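Local coordinates for protein Alpha/beta hydrolase (Legionella pneumophila subsp. pneumophila str. Philadelphia 1, PDB 4EZI) that is of unknown function but has an alpha/beta-hydrolase fold and may hydrolyse esters, possibly as a triacylglycerol lipase, at residues Y131-T136 with T231-W236; Y201-T206 with Y224-L229. All blocks are in the same frame, centred on the assembly; numbering follows the deposited sequence.

In the fold
Both contacts involve helix 218-233, part of the mostly helical insertion between sheet strands 193-197 and 310-314, the region where alpha/beta hydrolases commonly carry a cap. Along the chain the order is 131-136, 201-206, 224-229, 231-236, so contact 2 is nested within the loop that contact 1 closes. Their centres lie about 10 Å apart, on the same side of the chain's centre. Contact 1 joins the end of helix 218-233 to the start of helix 134-154, contact 2 joins it to helix 203-212, and a probable hydrogen bond links Y131 N to S228 OG (3.2 Å). Helix 218-233 thus connects the insertion's own helix 203-212 with the core, through 131-136.

Contact 1: Y131-T136 with T231-W236; sequences YVQAET and TYKSYW
At the N-terminus of helix 134-154, which leads into a central strand of the alpha/beta-hydrolase sheet, Q133 reaches across to Y232 and K233 in the last turn of the insertion's helix 218-233. Q133 occupies the N-cap position, and its CB is directed toward the opposing helix end. CG lies beside the backbone N (chi1 -67°) and the chain then runs extended, which carries the amide into the 9.9 Å gap between Q133 CA and Y232 CA. Both ends of the amide meet Y232, and OE1 also meets K233. Q133 NE2 comes to 4.1 Å from Y232 CD2, approaching the ring obliquely, with the amide and ring planes 75° apart. Q133 OE1 lies 4.2 Å from Y232 CB and 4.1 Å from K233 CE. The lysine slides past the glutamine in the opposite direction, bent at chi2 (-59°), and K233 NZ ends 4.9 Å from Q133 OE1, too far for a hydrogen bond. K233 CB meanwhile sits 3.4 Å above the centre of the Y235 ring, so the root of the lysine is packed on its own segment. Directional bonds lie to the outside: Y232 OH is hydrogen-bonded to L128 O, while N298 holds V132 O and A134 N. S228 and L229 also touch Q133. Between the two segments, with no hydrogen bond and 96 Å² buried, a polar amide meets ring and methylene carbons by van der Waals contact, which by itself would probably set the amide's rotation only loosely.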
loop_
_atom_site.group_PDB
_atom_site.type_symbol
_atom_site.label_atom_id
_atom_site.label_comp_id
_atom_site.label_asym_id
_atom_site.label_seq_id
_atom_site.Cartn_x
_atom_site.Cartn_y
_atom_site.Cartn_z
ATOM N N TYR A 131 5.265 4.408 8.919
ATOM C CA TYR A 131 5.402 4.520 7.471
ATOM C C TYR A 131 6.427 3.529 6.939
ATOM O O TYR A 131 7.591 3.503 7.353
ATOM C CB TYR A 131 5.801 5.948 7.136
ATOM C CG TYR A 131 5.958 6.239 5.669
ATOM C CD1 TYR A 131 4.964 5.936 4.736
ATOM C CD2 TYR A 131 7.102 6.818 5.189
ATOM C CE1 TYR A 131 5.099 6.236 3.396
ATOM C CE2 TYR A 131 7.256 7.145 3.858
ATOM C CZ TYR A 131 6.269 6.839 2.966
ATOM O OH TYR A 131 6.479 7.157 1.646
ATOM N N VAL A 132 6.012 2.682 6.008
ATOM C CA VAL A 132 6.908 1.647 5.449
ATOM C C VAL A 132 7.537 0.825 6.589
ATOM O O VAL A 132 8.703 0.459 6.513
ATOM C CB VAL A 132 7.971 2.193 4.433
ATOM C CG1 VAL A 132 8.379 1.053 3.477
ATOM C CG2 VAL A 132 7.437 3.380 3.651
ATOM N N GLN A 133 6.708 0.495 7.584
ATOM C CA GLN A 133 7.071 -0.409 8.676
ATOM C C GLN A 133 6.370 -1.738 8.440
ATOM O O GLN A 133 5.140 -1.846 8.549
ATOM C CB GLN A 133 6.750 0.208 10.035
ATOM C CG GLN A 133 7.637 1.437 10.331
ATOM C CD GLN A 133 7.394 2.082 11.691
ATOM O OE1 GLN A 133 7.001 1.408 12.646
ATOM N NE2 GLN A 133 7.612 3.391 11.783
ATOM N N ALA A 134 7.164 -2.741 8.057
ATOM C CA ALA A 134 6.642 -3.999 7.581
ATOM C C ALA A 134 5.702 -4.681 8.569
ATOM O O ALA A 134 4.649 -5.182 8.181
ATOM C CB ALA A 134 7.785 -4.949 7.243
ATOM N N GLU A 135 6.076 -4.727 9.843
ATOM C CA GLU A 135 5.310 -5.535 10.781
ATOM C C GLU A 135 3.847 -5.128 10.847
ATOM O O GLU A 135 2.952 -5.975 10.798
ATOM C CB GLU A 135 5.943 -5.429 12.156
ATOM C CG GLU A 135 5.223 -6.150 13.286
ATOM C CD GLU A 135 5.018 -7.632 13.077
ATOM O OE1 GLU A 135 5.938 -8.297 12.525
ATOM O OE2 GLU A 135 3.939 -8.151 13.497
ATOM N N THR A 136 3.605 -3.827 11.020
ATOM C CA THR A 136 2.259 -3.323 11.182
ATOM C C THR A 136 1.551 -3.067 9.853
ATOM O O THR A 136 0.326 -3.149 9.816
ATOM C CB THR A 136 2.164 -2.103 12.107
ATOM O OG1 THR A 136 3.049 -1.083 11.645
ATOM C CG2 THR A 136 2.449 -2.463 13.565
ATOM N N THR A 231 10.076 8.019 15.961
ATOM C CA THR A 231 8.932 8.134 16.884
ATOM C C THR A 231 8.579 6.803 17.530
ATOM O O THR A 231 8.449 6.711 18.753
ATOM C CB THR A 231 7.694 8.721 16.175
ATOM O OG1 THR A 231 7.955 10.079 15.806
ATOM C CG2 THR A 231 6.447 8.646 17.056
ATOM N N TYR A 232 8.472 5.759 16.715
ATOM C CA TYR A 232 7.986 4.476 17.226
ATOM C C TYR A 232 9.085 3.588 17.800
ATOM O O TYR A 232 8.807 2.807 18.703
ATOM C CB TYR A 232 7.215 3.709 16.137
ATOM C CG TYR A 232 5.830 4.275 15.949
ATOM C CD1 TYR A 232 4.884 4.087 16.944
ATOM C CD2 TYR A 232 5.470 5.018 14.823
ATOM C CE1 TYR A 232 3.623 4.632 16.840
ATOM C CE2 TYR A 232 4.186 5.546 14.715
ATOM C CZ TYR A 232 3.262 5.323 15.721
ATOM O OH TYR A 232 1.984 5.824 15.671
ATOM N N LYS A 233 10.308 3.709 17.302
ATOM C CA LYS A 233 11.390 2.754 17.640
ATOM C C LYS A 233 12.599 3.370 18.335
ATOM O O LYS A 233 13.393 2.646 18.922
ATOM C CB LYS A 233 11.855 2.017 16.392
ATOM C CG LYS A 233 10.754 1.310 15.644
ATOM C CD LYS A 233 10.028 0.253 16.504
ATOM C CE LYS A 233 8.913 -0.464 15.738
ATOM N NZ LYS A 233 8.071 -1.279 16.664
ATOM N N SER A 234 12.783 4.687 18.229
ATOM C CA SER A 234 13.895 5.374 18.878
ATOM C C SER A 234 15.247 4.698 18.631
ATOM O O SER A 234 16.066 4.523 19.546
ATOM C CB SER A 234 13.634 5.546 20.376
ATOM O OG SER A 234 14.502 6.537 20.887
ATOM N N TYR A 235 15.518 4.374 17.374
ATOM C CA TYR A 235 16.791 3.752 17.026
ATOM C C TYR A 235 17.971 4.719 17.119
ATOM O O TYR A 235 19.114 4.276 17.241
ATOM C CB TYR A 235 16.753 3.133 15.621
ATOM C CG TYR A 235 15.829 1.948 15.444
ATOM C CD1 TYR A 235 15.718 0.939 16.418
ATOM C CD2 TYR A 235 15.061 1.820 14.295
ATOM C CE1 TYR A 235 14.887 -0.177 16.224
ATOM C CE2 TYR A 235 14.210 0.725 14.101
ATOM C CZ TYR A 235 14.123 -0.256 15.079
ATOM O OH TYR A 235 13.289 -1.328 14.915
ATOM N N TRP A 236 17.702 6.019 17.053
ATOM C CA TRP A 236 18.729 7.045 17.161
ATOM C C TRP A 236 18.568 7.799 18.488
ATOM O O TRP A 236 17.604 7.581 19.226
ATOM C CB TRP A 236 18.693 7.993 15.938
ATOM C CG TRP A 236 19.012 7.227 14.680
ATOM C CD1 TRP A 236 20.274 6.972 14.187
ATOM C CD2 TRP A 236 18.100 6.553 13.805
ATOM N NE1 TRP A 236 20.194 6.187 13.071
ATOM C CE2 TRP A 236 18.875 5.916 12.812
ATOM C CE3 TRP A 236 16.704 6.434 13.755
ATOM C CZ2 TRP A 236 18.296 5.183 11.772
ATOM C CZ3 TRP A 236 16.138 5.726 12.719
ATOM C CH2 TRP A 236 16.932 5.101 11.749
#

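Contact 2: Y201-T206 with Y224-L229; sequences YGWEET and YFFYSL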
loop_
_atom_site.group_PDB
_atom_site.type_symbol
_atom_site.label_atom_id
_atom_site.label_comp_id
_atom_site.label_asym_id
_atom_site.label_seq_id
_atom_site.Cartn_x
_atom_site.Cartn_y
_atom_site.Cartn_z
ATOM N N TYR A 201 11.801 -1.829 -3.285
ATOM C CA TYR A 201 12.451 -3.077 -2.974
ATOM C C TYR A 201 13.914 -2.823 -2.615
ATOM O O TYR A 201 14.650 -2.205 -3.372
ATOM C CB TYR A 201 12.434 -4.062 -4.150
ATOM C CG TYR A 201 11.059 -4.461 -4.666
ATOM C CD1 TYR A 201 10.342 -5.510 -4.092
ATOM C CD2 TYR A 201 10.502 -3.789 -5.721
ATOM C CE1 TYR A 201 9.081 -5.885 -4.609
ATOM C CE2 TYR A 201 9.256 -4.141 -6.230
ATOM C CZ TYR A 201 8.540 -5.171 -5.650
ATOM O OH TYR A 201 7.297 -5.515 -6.120
ATOM N N GLY A 202 14.296 -3.298 -1.445
ATOM C CA GLY A 202 15.680 -3.288 -1.001
ATOM C C GLY A 202 16.064 -2.034 -0.252
ATOM O O GLY A 202 15.916 -0.912 -0.757
ATOM N N TRP A 203 16.601 -2.213 0.949
ATOM C CA TRP A 203 16.999 -1.082 1.777
ATOM C C TRP A 203 18.088 -0.257 1.089
ATOM O O TRP A 203 17.947 0.944 0.920
ATOM C CB TRP A 203 17.478 -1.591 3.127
ATOM C CG TRP A 203 18.015 -0.522 3.995
ATOM C CD1 TRP A 203 19.309 -0.359 4.382
ATOM C CD2 TRP A 203 17.290 0.592 4.537
ATOM N NE1 TRP A 203 19.437 0.769 5.163
ATOM C CE2 TRP A 203 18.214 1.371 5.265
ATOM C CE3 TRP A 203 15.951 1.013 4.487
ATOM C CZ2 TRP A 203 17.842 2.534 5.926
ATOM C CZ3 TRP A 203 15.581 2.156 5.152
ATOM C CH2 TRP A 203 16.524 2.911 5.864
ATOM N N GLU A 204 19.183 -0.915 0.717
ATOM C CA GLU A 204 20.279 -0.179 0.088
ATOM C C GLU A 204 19.846 0.449 -1.248
ATOM O O GLU A 204 20.144 1.600 -1.545
ATOM C CB GLU A 204 21.510 -1.079 -0.087
ATOM C CG GLU A 204 22.735 -0.324 -0.673
ATOM C CD GLU A 204 23.985 -1.189 -0.816
ATOM O OE1 GLU A 204 23.897 -2.437 -0.655
ATOM O OE2 GLU A 204 25.061 -0.591 -1.089
ATOM N N GLU A 205 19.149 -0.327 -2.066
ATOM C CA GLU A 205 18.708 0.147 -3.376
ATOM C C GLU A 205 17.799 1.376 -3.241
ATOM O O GLU A 205 17.944 2.371 -3.962
ATOM C CB GLU A 205 18.014 -0.968 -4.172
ATOM C CG GLU A 205 18.950 -2.120 -4.605
ATOM C CD GLU A 205 19.400 -3.052 -3.458
ATOM O OE1 GLU A 205 18.756 -3.126 -2.373
ATOM O OE2 GLU A 205 20.428 -3.759 -3.672
ATOM N N THR A 206 16.841 1.287 -2.336
ATOM C CA THR A 206 15.898 2.365 -2.165
ATOM C C THR A 206 16.566 3.590 -1.534
ATOM O O THR A 206 16.349 4.719 -1.987
ATOM C CB THR A 206 14.653 1.891 -1.386
ATOM O OG1 THR A 206 14.037 0.818 -2.093
ATOM C CG2 THR A 206 13.622 3.015 -1.233
ATOM N N TYR A 224 9.163 11.631 6.268
ATOM C CA TYR A 224 8.103 10.817 6.872
ATOM C C TYR A 224 8.678 9.539 7.469
ATOM O O TYR A 224 8.366 9.129 8.591
ATOM C CB TYR A 224 7.064 10.509 5.790
ATOM C CG TYR A 224 5.663 10.063 6.157
ATOM C CD1 TYR A 224 5.167 10.095 7.450
ATOM C CD2 TYR A 224 4.794 9.692 5.153
ATOM C CE1 TYR A 224 3.837 9.809 7.709
ATOM C CE2 TYR A 224 3.443 9.409 5.415
ATOM C CZ TYR A 224 2.976 9.457 6.687
ATOM O OH TYR A 224 1.651 9.211 6.948
ATOM N N PHE A 225 9.545 8.874 6.704
ATOM C CA PHE A 225 10.062 7.603 7.117
ATOM C C PHE A 225 10.878 7.693 8.405
ATOM O O PHE A 225 10.645 6.961 9.354
ATOM C CB PHE A 225 10.914 6.958 5.995
ATOM C CG PHE A 225 11.448 5.607 6.381
ATOM C CD1 PHE A 225 10.612 4.503 6.376
ATOM C CD2 PHE A 225 12.745 5.443 6.828
ATOM C CE1 PHE A 225 11.035 3.273 6.793
ATOM C CE2 PHE A 225 13.174 4.193 7.246
ATOM C CZ PHE A 225 12.318 3.114 7.222
ATOM N N PHE A 226 11.858 8.584 8.429
ATOM C CA PHE A 226 12.711 8.671 9.606
ATOM C C PHE A 226 12.014 9.314 10.791
ATOM O O PHE A 226 12.271 8.947 11.940
ATOM C CB PHE A 226 14.068 9.313 9.274
ATOM C CG PHE A 226 14.938 8.420 8.435
ATOM C CD1 PHE A 226 15.497 7.279 8.986
ATOM C CD2 PHE A 226 15.156 8.695 7.122
ATOM C CE1 PHE A 226 16.287 6.422 8.217
ATOM C CE2 PHE A 226 15.950 7.852 6.345
ATOM C CZ PHE A 226 16.501 6.716 6.888
ATOM N N TYR A 227 11.101 10.264 10.546
ATOM C CA TYR A 227 10.328 10.829 11.650
ATOM C C TYR A 227 9.478 9.741 12.316
ATOM O O TYR A 227 9.451 9.596 13.549
ATOM C CB TYR A 227 9.483 12.010 11.167
ATOM C CG TYR A 227 8.580 12.565 12.227
ATOM C CD1 TYR A 227 9.074 13.015 13.433
ATOM C CD2 TYR A 227 7.220 12.616 12.046
ATOM C CE1 TYR A 227 8.240 13.508 14.435
ATOM C CE2 TYR A 227 6.376 13.101 13.031
ATOM C CZ TYR A 227 6.891 13.533 14.239
ATOM O OH TYR A 227 6.055 14.021 15.232
ATOM N N SER A 228 8.797 8.948 11.496
ATOM C CA SER A 228 7.937 7.892 12.002
ATOM C C SER A 228 8.745 6.773 12.659
ATOM O O SER A 228 8.361 6.256 13.713
ATOM C CB SER A 228 7.089 7.358 10.834
ATOM O OG SER A 228 6.235 6.312 11.282
ATOM N N LEU A 229 9.865 6.378 12.049
ATOM C CA LEU A 229 10.652 5.306 12.633
ATOM C C LEU A 229 11.252 5.715 13.979
ATOM O O LEU A 229 11.231 4.935 14.933
ATOM C CB LEU A 229 11.727 4.804 11.667
ATOM C CG LEU A 229 12.290 3.423 11.998
ATOM C CD1 LEU A 229 11.220 2.323 11.831
ATOM C CD2 LEU A 229 13.479 3.126 11.107
#
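W203 meets F225 and F226 with the far corner of its indole, and the contact grows step by step along the side chain. CB is still remote: W203 CB lies 8.1 Å from F225 CZ. At chi1 the indole is set opposite the backbone N (175°), which sends the six-membered ring towards helix 218-233. W203 CE3 remains 5.0 Å from F225 CZ, but the next ring atom makes contact, W203 CZ3 standing 3.8 Å from F225 CE2. At the tip, W203 CH2 touches both phenylalanines, and its approach to F226 CZ measures 3.9 Å. Both partners lie at the indole edge near its plane, while the six-membered ring and the F225 ring form an oblique pairing, inclined at 45° with centroids 5.9 Å apart. The phenylalanines also pack on one another: F225 CD2 stands 3.7 Å above the centre of the F226 ring, and F226 CE1 lies in the plane of the F225 ring at its edge. Just before W203 in the chain, G202 is the N-cap of the helix, and its O accepts from T206 N and T206 OG1 on opposite faces of the carbonyl plane; the hydroxyl bond has a C=O...donor angle of 144°. The three aromatics thus form a buried apolar junction between helices 203-212 and 218-233. Helix 292-299 packs against it, where F299 meets W203 edge-to-face and L295 also touches the indole, and F280 of helix 278-285 makes an edge-to-face contact with F226.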